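Local structure of conserved hypothetical protein (Sulfolobus solfataricus, 2FNA) at residues D137-E148 / K169-E179. The protein binds ADP and magnesium and, as an archaeal AAA+ ATPase, probably couples ATP hydrolysis to a task not yet established. Residues are numbered along the deposited sequence; the frame is centred on the assembly and turned at random.
Sequences DNVIIVLDEAQE and KRIKFIMSGSE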
ATOM      1  N   ASP A 137     -21.476 -17.222  -2.342  1.00 32.63           N
ATOM      2  CA  ASP A 137     -21.277 -15.772  -2.308  1.00 34.59           C
ATOM      3  C   ASP A 137     -19.953 -15.382  -2.975  1.00 34.49           C
ATOM      4  O   ASP A 137     -19.129 -16.246  -3.261  1.00 37.86           O
ATOM      5  CB  ASP A 137     -21.278 -15.321  -0.843  1.00 35.05           C
ATOM      6  CG  ASP A 137     -22.529 -15.792  -0.083  1.00 41.06           C
ATOM      7  OD1 ASP A 137     -23.637 -15.391  -0.488  1.00 40.60           O
ATOM      8  OD2 ASP A 137     -22.402 -16.563   0.900  1.00 39.41           O
ATOM      9  N   ASN A 138     -19.771 -14.089  -3.241  1.00 32.89           N
ATOM     10  CA  ASN A 138     -18.484 -13.561  -3.702  1.00 32.54           C
ATOM     11  C   ASN A 138     -17.390 -13.885  -2.679  1.00 31.50           C
ATOM     12  O   ASN A 138     -17.627 -13.845  -1.472  1.00 28.51           O
ATOM     13  CB  ASN A 138     -18.531 -12.028  -3.884  1.00 33.71           C
ATOM     14  CG  ASN A 138     -19.310 -11.592  -5.109  1.00 35.15           C
ATOM     15  OD1 ASN A 138     -19.614 -12.390  -5.976  1.00 35.09           O
ATOM     16  ND2 ASN A 138     -19.626 -10.307  -5.179  1.00 36.04           N
ATOM     17  N   VAL A 139     -16.204 -14.229  -3.169  1.00 29.45           N
ATOM     18  CA  VAL A 139     -15.036 -14.429  -2.305  1.00 28.86           C
ATOM     19  C   VAL A 139     -14.062 -13.340  -2.702  1.00 28.42           C
ATOM     20  O   VAL A 139     -13.828 -13.130  -3.882  1.00 29.63           O
ATOM     21  CB  VAL A 139     -14.368 -15.786  -2.542  1.00 29.44           C
ATOM     22  CG1 VAL A 139     -13.138 -15.939  -1.669  1.00 31.21           C
ATOM     23  CG2 VAL A 139     -15.383 -16.942  -2.331  1.00 32.63           C
ATOM     24  N   ILE A 140     -13.518 -12.663  -1.706  1.00 30.55           N
ATOM     25  CA  ILE A 140     -12.660 -11.529  -1.917  1.00 30.97           C
ATOM     26  C   ILE A 140     -11.236 -11.987  -1.746  1.00 30.49           C
ATOM     27  O   ILE A 140     -10.896 -12.676  -0.769  1.00 32.20           O
ATOM     28  CB  ILE A 140     -12.997 -10.406  -0.943  1.00 32.25           C
ATOM     29  CG1 ILE A 140     -14.472 -10.025  -1.115  1.00 28.89           C
ATOM     30  CG2 ILE A 140     -12.038  -9.221  -1.127  1.00 36.01           C
ATOM     31  CD1 ILE A 140     -14.979  -9.080  -0.098  1.00 35.53           C
ATOM     32  N   ILE A 141     -10.408 -11.616  -2.709  1.00 28.58           N
ATOM     33  CA  ILE A 141      -8.997 -11.902  -2.667  1.00 31.53           C
ATOM     34  C   ILE A 141      -8.290 -10.566  -2.539  1.00 31.30           C
ATOM     35  O   ILE A 141      -8.343  -9.728  -3.453  1.00 27.99           O
ATOM     36  CB  ILE A 141      -8.473 -12.603  -3.918  1.00 32.93           C
ATOM     37  CG1 ILE A 141      -9.342 -13.795  -4.304  1.00 34.79           C
ATOM     38  CG2 ILE A 141      -7.020 -13.015  -3.693  1.00 33.38           C
ATOM     39  CD1 ILE A 141      -9.108 -15.042  -3.531  1.00 45.80           C
ATOM     40  N   VAL A 142      -7.658 -10.371  -1.386  1.00 31.47           N
ATOM     41  CA  VAL A 142      -6.967  -9.139  -1.089  1.00 33.07           C
ATOM     42  C   VAL A 142      -5.497  -9.339  -1.280  1.00 33.26           C
ATOM     43  O   VAL A 142      -4.885 -10.241  -0.670  1.00 32.85           O
ATOM     44  CB  VAL A 142      -7.238  -8.669   0.368  1.00 31.61           C
ATOM     45  CG1 VAL A 142      -6.541  -7.385   0.661  1.00 36.19           C
ATOM     46  CG2 VAL A 142      -8.730  -8.533   0.611  1.00 41.45           C
ATOM     47  N   LEU A 143      -4.936  -8.466  -2.110  1.00 33.00           N
ATOM     48  CA  LEU A 143      -3.510  -8.374  -2.313  1.00 34.71           C
ATOM     49  C   LEU A 143      -3.121  -7.004  -1.844  1.00 34.06           C
ATOM     50  O   LEU A 143      -3.162  -6.047  -2.604  1.00 29.34           O
ATOM     51  CB  LEU A 143      -3.177  -8.556  -3.792  1.00 35.23           C
ATOM     52  CG  LEU A 143      -3.682  -9.845  -4.454  1.00 33.90           C
ATOM     53  CD1 LEU A 143      -3.290  -9.882  -5.893  1.00 42.84           C
ATOM     54  CD2 LEU A 143      -3.160 -11.061  -3.755  1.00 40.02           C
ATOM     55  N   ASP A 144      -2.781  -6.912  -0.565  1.00 33.81           N
ATOM     56  CA  ASP A 144      -2.496  -5.638   0.048  1.00 36.14           C
ATOM     57  C   ASP A 144      -1.009  -5.337  -0.156  1.00 36.30           C
ATOM     58  O   ASP A 144      -0.138  -6.005   0.394  1.00 36.61           O
ATOM     59  CB  ASP A 144      -2.899  -5.675   1.518  1.00 37.73           C
ATOM     60  CG  ASP A 144      -2.950  -4.291   2.186  1.00 36.25           C
ATOM     61  OD1 ASP A 144      -2.703  -3.258   1.528  1.00 36.01           O
ATOM     62  OD2 ASP A 144      -3.236  -4.254   3.419  1.00 31.57           O
ATOM     63  N   GLU A 145      -0.770  -4.307  -0.951  1.00 35.81           N
ATOM     64  CA  GLU A 145       0.542  -3.951  -1.523  1.00 35.26           C
ATOM     65  C   GLU A 145       0.957  -4.920  -2.646  1.00 34.17           C
ATOM     66  O   GLU A 145       2.042  -5.485  -2.635  1.00 34.81           O
ATOM     67  CB  GLU A 145       1.627  -3.791  -0.449  1.00 32.87           C
ATOM     68  CG  GLU A 145       1.337  -2.660   0.582  1.00 33.89           C
ATOM     69  CD  GLU A 145       1.374  -1.263   0.014  1.00 31.88           C
ATOM     70  OE1 GLU A 145       2.022  -1.012  -1.034  1.00 37.70           O
ATOM     71  OE2 GLU A 145       0.733  -0.371   0.616  1.00 39.78           O
ATOM     72  N   ALA A 146       0.066  -5.075  -3.619  1.00 33.86           N
ATOM     73  CA  ALA A 146       0.213  -6.041  -4.691  1.00 31.85           C
ATOM     74  C   ALA A 146       1.442  -5.824  -5.555  1.00 31.68           C
ATOM     75  O   ALA A 146       1.966  -6.792  -6.093  1.00 33.07           O
ATOM     76  CB  ALA A 146      -1.053  -6.041  -5.574  1.00 31.48           C
ATOM     77  N   GLN A 147       1.889  -4.563  -5.699  1.00 32.88           N
ATOM     78  CA  GLN A 147       3.102  -4.245  -6.445  1.00 32.78           C
ATOM     79  C   GLN A 147       4.369  -4.990  -5.912  1.00 34.40           C
ATOM     80  O   GLN A 147       5.333  -5.121  -6.617  1.00 35.12           O
ATOM     81  CB  GLN A 147       3.350  -2.721  -6.544  1.00 31.58           C
ATOM     82  CG  GLN A 147       4.032  -2.018  -5.341  1.00 30.84           C
ATOM     83  CD  GLN A 147       3.126  -1.842  -4.132  1.00 33.05           C
ATOM     84  OE1 GLN A 147       1.980  -2.282  -4.121  1.00 36.33           O
ATOM     85  NE2 GLN A 147       3.632  -1.190  -3.128  1.00 33.42           N
ATOM     86  N   GLU A 148       4.341  -5.460  -4.661  1.00 35.64           N
ATOM     87  CA  GLU A 148       5.386  -6.314  -4.114  1.00 33.58           C
ATOM     88  C   GLU A 148       5.606  -7.603  -4.940  1.00 34.38           C
ATOM     89  O   GLU A 148       6.678  -8.179  -4.927  1.00 30.98           O
ATOM     90  CB  GLU A 148       5.030  -6.695  -2.666  1.00 35.43           C
ATOM     91  CG  GLU A 148       5.159  -5.542  -1.662  1.00 38.15           C
ATOM     92  CD  GLU A 148       6.603  -5.084  -1.423  1.00 43.69           C
ATOM     93  OE1 GLU A 148       7.537  -5.921  -1.449  1.00 45.73           O
ATOM     94  OE2 GLU A 148       6.799  -3.868  -1.211  1.00 41.30           O
ATOM     95  N   LYS A 169     -16.897 -15.282 -11.851  1.00 35.77           N
ATOM     96  CA  LYS A 169     -17.818 -14.185 -11.543  1.00 36.30           C
ATOM     97  C   LYS A 169     -18.087 -14.000 -10.069  1.00 33.98           C
ATOM     98  O   LYS A 169     -18.629 -12.973  -9.686  1.00 35.29           O
ATOM     99  CB  LYS A 169     -19.144 -14.362 -12.290  1.00 38.50           C
ATOM    100  CG  LYS A 169     -18.997 -14.509 -13.833  1.00 45.79           C
ATOM    101  CD  LYS A 169     -18.537 -13.214 -14.543  1.00 43.85           C
ATOM    102  CE  LYS A 169     -17.898 -13.534 -15.899  1.00 47.09           C
ATOM    103  NZ  LYS A 169     -18.041 -12.434 -16.910  1.00 51.30           N
ATOM    104  N   ARG A 170     -17.705 -14.978  -9.247  1.00 34.14           N
ATOM    105  CA  ARG A 170     -17.753 -14.833  -7.783  1.00 34.45           C
ATOM    106  C   ARG A 170     -16.398 -14.573  -7.141  1.00 32.31           C
ATOM    107  O   ARG A 170     -16.289 -14.661  -5.930  1.00 33.78           O
ATOM    108  CB  ARG A 170     -18.391 -16.061  -7.115  1.00 34.83           C
ATOM    109  CG  ARG A 170     -19.898 -16.137  -7.348  1.00 40.52           C
ATOM    110  CD  ARG A 170     -20.582 -17.144  -6.447  1.00 39.90           C
ATOM    111  NE  ARG A 170     -20.170 -18.517  -6.731  1.00 42.91           N
ATOM    112  CZ  ARG A 170     -20.548 -19.212  -7.803  1.00 42.71           C
ATOM    113  NH1 ARG A 170     -21.345 -18.676  -8.730  1.00 47.45           N
ATOM    114  NH2 ARG A 170     -20.118 -20.459  -7.961  1.00 48.30           N
ATOM    115  N   ILE A 171     -15.379 -14.270  -7.933  1.00 29.18           N
ATOM    116  CA  ILE A 171     -14.052 -13.920  -7.402  1.00 29.87           C
ATOM    117  C   ILE A 171     -13.872 -12.428  -7.622  1.00 31.40           C
ATOM    118  O   ILE A 171     -13.973 -11.949  -8.761  1.00 31.23           O
ATOM    119  CB  ILE A 171     -12.880 -14.732  -8.070  1.00 31.87           C
ATOM    120  CG1 ILE A 171     -12.966 -16.241  -7.790  1.00 31.88           C
ATOM    121  CG2 ILE A 171     -11.506 -14.202  -7.634  1.00 35.17           C
ATOM    122  CD1 ILE A 171     -12.684 -16.662  -6.394  1.00 36.60           C
ATOM    123  N   LYS A 172     -13.685 -11.698  -6.515  1.00 29.90           N
ATOM    124  CA  LYS A 172     -13.506 -10.252  -6.518  1.00 26.91           C
ATOM    125  C   LYS A 172     -12.187  -9.883  -5.861  1.00 28.04           C
ATOM    126  O   LYS A 172     -11.991 -10.151  -4.679  1.00 29.38           O
ATOM    127  CB  LYS A 172     -14.642  -9.585  -5.756  1.00 28.58           C
ATOM    128  CG  LYS A 172     -16.020  -9.945  -6.215  1.00 29.23           C
ATOM    129  CD  LYS A 172     -16.280  -9.468  -7.620  1.00 31.70           C
ATOM    130  CE  LYS A 172     -17.676  -9.855  -8.133  1.00 29.23           C
ATOM    131  NZ  LYS A 172     -17.598  -9.684  -9.592  1.00 27.64           N
ATOM    132  N   PHE A 173     -11.270  -9.286  -6.627  1.00 27.11           N
ATOM    133  CA  PHE A 173      -9.973  -8.901  -6.110  1.00 27.77           C
ATOM    134  C   PHE A 173      -9.980  -7.489  -5.592  1.00 31.27           C
ATOM    135  O   PHE A 173     -10.585  -6.565  -6.201  1.00 32.88           O
ATOM    136  CB  PHE A 173      -8.906  -8.944  -7.206  1.00 31.64           C
ATOM    137  CG  PHE A 173      -8.600 -10.314  -7.705  1.00 27.91           C
ATOM    138  CD1 PHE A 173      -7.589 -11.066  -7.109  1.00 35.60           C
ATOM    139  CD2 PHE A 173      -9.284 -10.846  -8.781  1.00 39.46           C
ATOM    140  CE1 PHE A 173      -7.310 -12.344  -7.548  1.00 34.26           C
ATOM    141  CE2 PHE A 173      -8.986 -12.114  -9.246  1.00 34.99           C
ATOM    142  CZ  PHE A 173      -7.998 -12.859  -8.623  1.00 39.22           C
ATOM    143  N   ILE A 174      -9.242  -7.291  -4.504  1.00 29.71           N
ATOM    144  CA  ILE A 174      -8.925  -5.962  -4.056  1.00 30.77           C
ATOM    145  C   ILE A 174      -7.411  -5.863  -3.999  1.00 31.68           C
ATOM    146  O   ILE A 174      -6.760  -6.607  -3.258  1.00 33.45           O
ATOM    147  CB  ILE A 174      -9.574  -5.624  -2.668  1.00 27.32           C
ATOM    148  CG1 ILE A 174     -11.092  -5.668  -2.760  1.00 34.05           C
ATOM    149  CG2 ILE A 174      -9.131  -4.244  -2.180  1.00 30.73           C
ATOM    150  CD1 ILE A 174     -11.756  -5.633  -1.401  1.00 39.78           C
HETATM  151  N   MSE A 175      -6.857  -4.942  -4.782  1.00 31.19           N
HETATM  152  CA  MSE A 175      -5.402  -4.782  -4.852  1.00 31.01           C
HETATM  153  C   MSE A 175      -5.042  -3.366  -4.488  1.00 31.66           C
HETATM  154  O   MSE A 175      -5.468  -2.416  -5.163  1.00 33.81           O
HETATM  155  CB  MSE A 175      -4.880  -5.079  -6.272  1.00 30.76           C
HETATM  156  CG  MSE A 175      -5.404  -6.388  -6.829  1.00 31.40           C
HETATM  157 SE   MSE A 175      -4.625  -6.990  -8.511  0.75 32.06          SE
HETATM  158  CE  MSE A 175      -5.645  -8.555  -8.624  1.00 37.35           C
ATOM    159  N   SER A 176      -4.203  -3.221  -3.477  1.00 31.86           N
ATOM    160  CA  SER A 176      -3.798  -1.903  -3.037  1.00 33.80           C
ATOM    161  C   SER A 176      -2.345  -1.653  -3.387  1.00 31.57           C
ATOM    162  O   SER A 176      -1.573  -2.596  -3.557  1.00 30.24           O
ATOM    163  CB  SER A 176      -3.978  -1.764  -1.525  1.00 33.26           C
ATOM    164  OG  SER A 176      -3.003  -2.523  -0.843  1.00 32.28           O
ATOM    165  N   GLY A 177      -1.974  -0.390  -3.527  1.00 30.40           N
ATOM    166  CA  GLY A 177      -0.563  -0.075  -3.669  1.00 28.85           C
ATOM    167  C   GLY A 177      -0.188   1.309  -3.258  1.00 30.75           C
ATOM    168  O   GLY A 177      -0.788   2.291  -3.713  1.00 30.48           O
ATOM    169  N   SER A 178       0.850   1.404  -2.438  1.00 29.24           N
ATOM    170  CA  SER A 178       1.372   2.687  -2.008  1.00 32.14           C
ATOM    171  C   SER A 178       2.262   3.324  -3.056  1.00 33.93           C
ATOM    172  O   SER A 178       2.588   4.487  -2.930  1.00 34.65           O
ATOM    173  CB  SER A 178       2.162   2.541  -0.701  1.00 36.05           C
ATOM    174  OG  SER A 178       1.273   2.202   0.363  1.00 36.33           O
ATOM    175  N   GLU A 179       2.687   2.538  -4.056  1.00 35.15           N
ATOM    176  CA  GLU A 179       3.613   2.959  -5.098  1.00 35.15           C
ATOM    177  C   GLU A 179       2.804   2.823  -6.396  1.00 34.87           C
ATOM    178  O   GLU A 179       2.799   1.772  -7.039  1.00 34.59           O
ATOM    179  CB  GLU A 179       4.849   2.037  -5.130  1.00 34.77           C
ATOM    180  CG  GLU A 179       5.731   2.082  -3.865  1.00 42.28           C
ATOM    181  CD  GLU A 179       6.670   0.862  -3.725  1.00 42.13           C
ATOM    182  OE1 GLU A 179       6.208  -0.309  -3.866  1.00 46.45           O
ATOM    183  OE2 GLU A 179       7.874   1.065  -3.425  1.00 45.30           O
TER
HETATM  184  O   HOH W   1       7.818  -2.500  -4.051  1.00 41.35           O
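Ile141 lies alongside Phe173, its partner on the parallel strand, along much of its side chain: both point the same way from the sheet, and CB of Ile141 lies 3.7 Å from CD1 of the ring. CG1 of Ile141, turned anti to the carbonyl carbon (chi1 -49°), reaches CG2 of Ile171, while Leu128 and Phe131 of helix 124-133 cover this face. Six backbone hydrogen bonds, from Val139 N to Arg170 O through Ser176 N to Leu143 O, hold the strands in register. On the other face, Lys172 bends at chi2 and lays its aliphatic chain across the Asn138 amide, CE 3.6 Å from ND2, and farther along CD1 of Ile174 meets CG2 of Ile140.

At the C-terminal ends the contact turns polar. Ser176 OG donates to Asp144 OD1 at 2.5 Å, on the anti side of the carboxylate, and accepts from Glu145 N at 2.9 Å. Beyond it, both carboxylate oxygens of Glu145 are used: OE2 takes Ser178 OG at 2.6 Å, and OE1 takes both Ser178 N and the amide NE2 of Gln147, which also donates to Glu179 OE1 at 2.8 Å. With an alanine in place of Glu145, Ser178 N and OG would probably lose their carboxylate acceptor, and the Gln147 amide would be freer to turn.

Ser44 and Tyr60 bond Asp144 OD2, near the bound magnesium ion, and Lys43 bonds Ser178 OG, close to ADP. The neighbouring parallel strands of this beta-alpha-beta unit, with Asp144 ending strand 139-144 and Glu145 directly after it, are consistent with the Walker B and sensor 1 strands of an AAA+ P-loop ATPase.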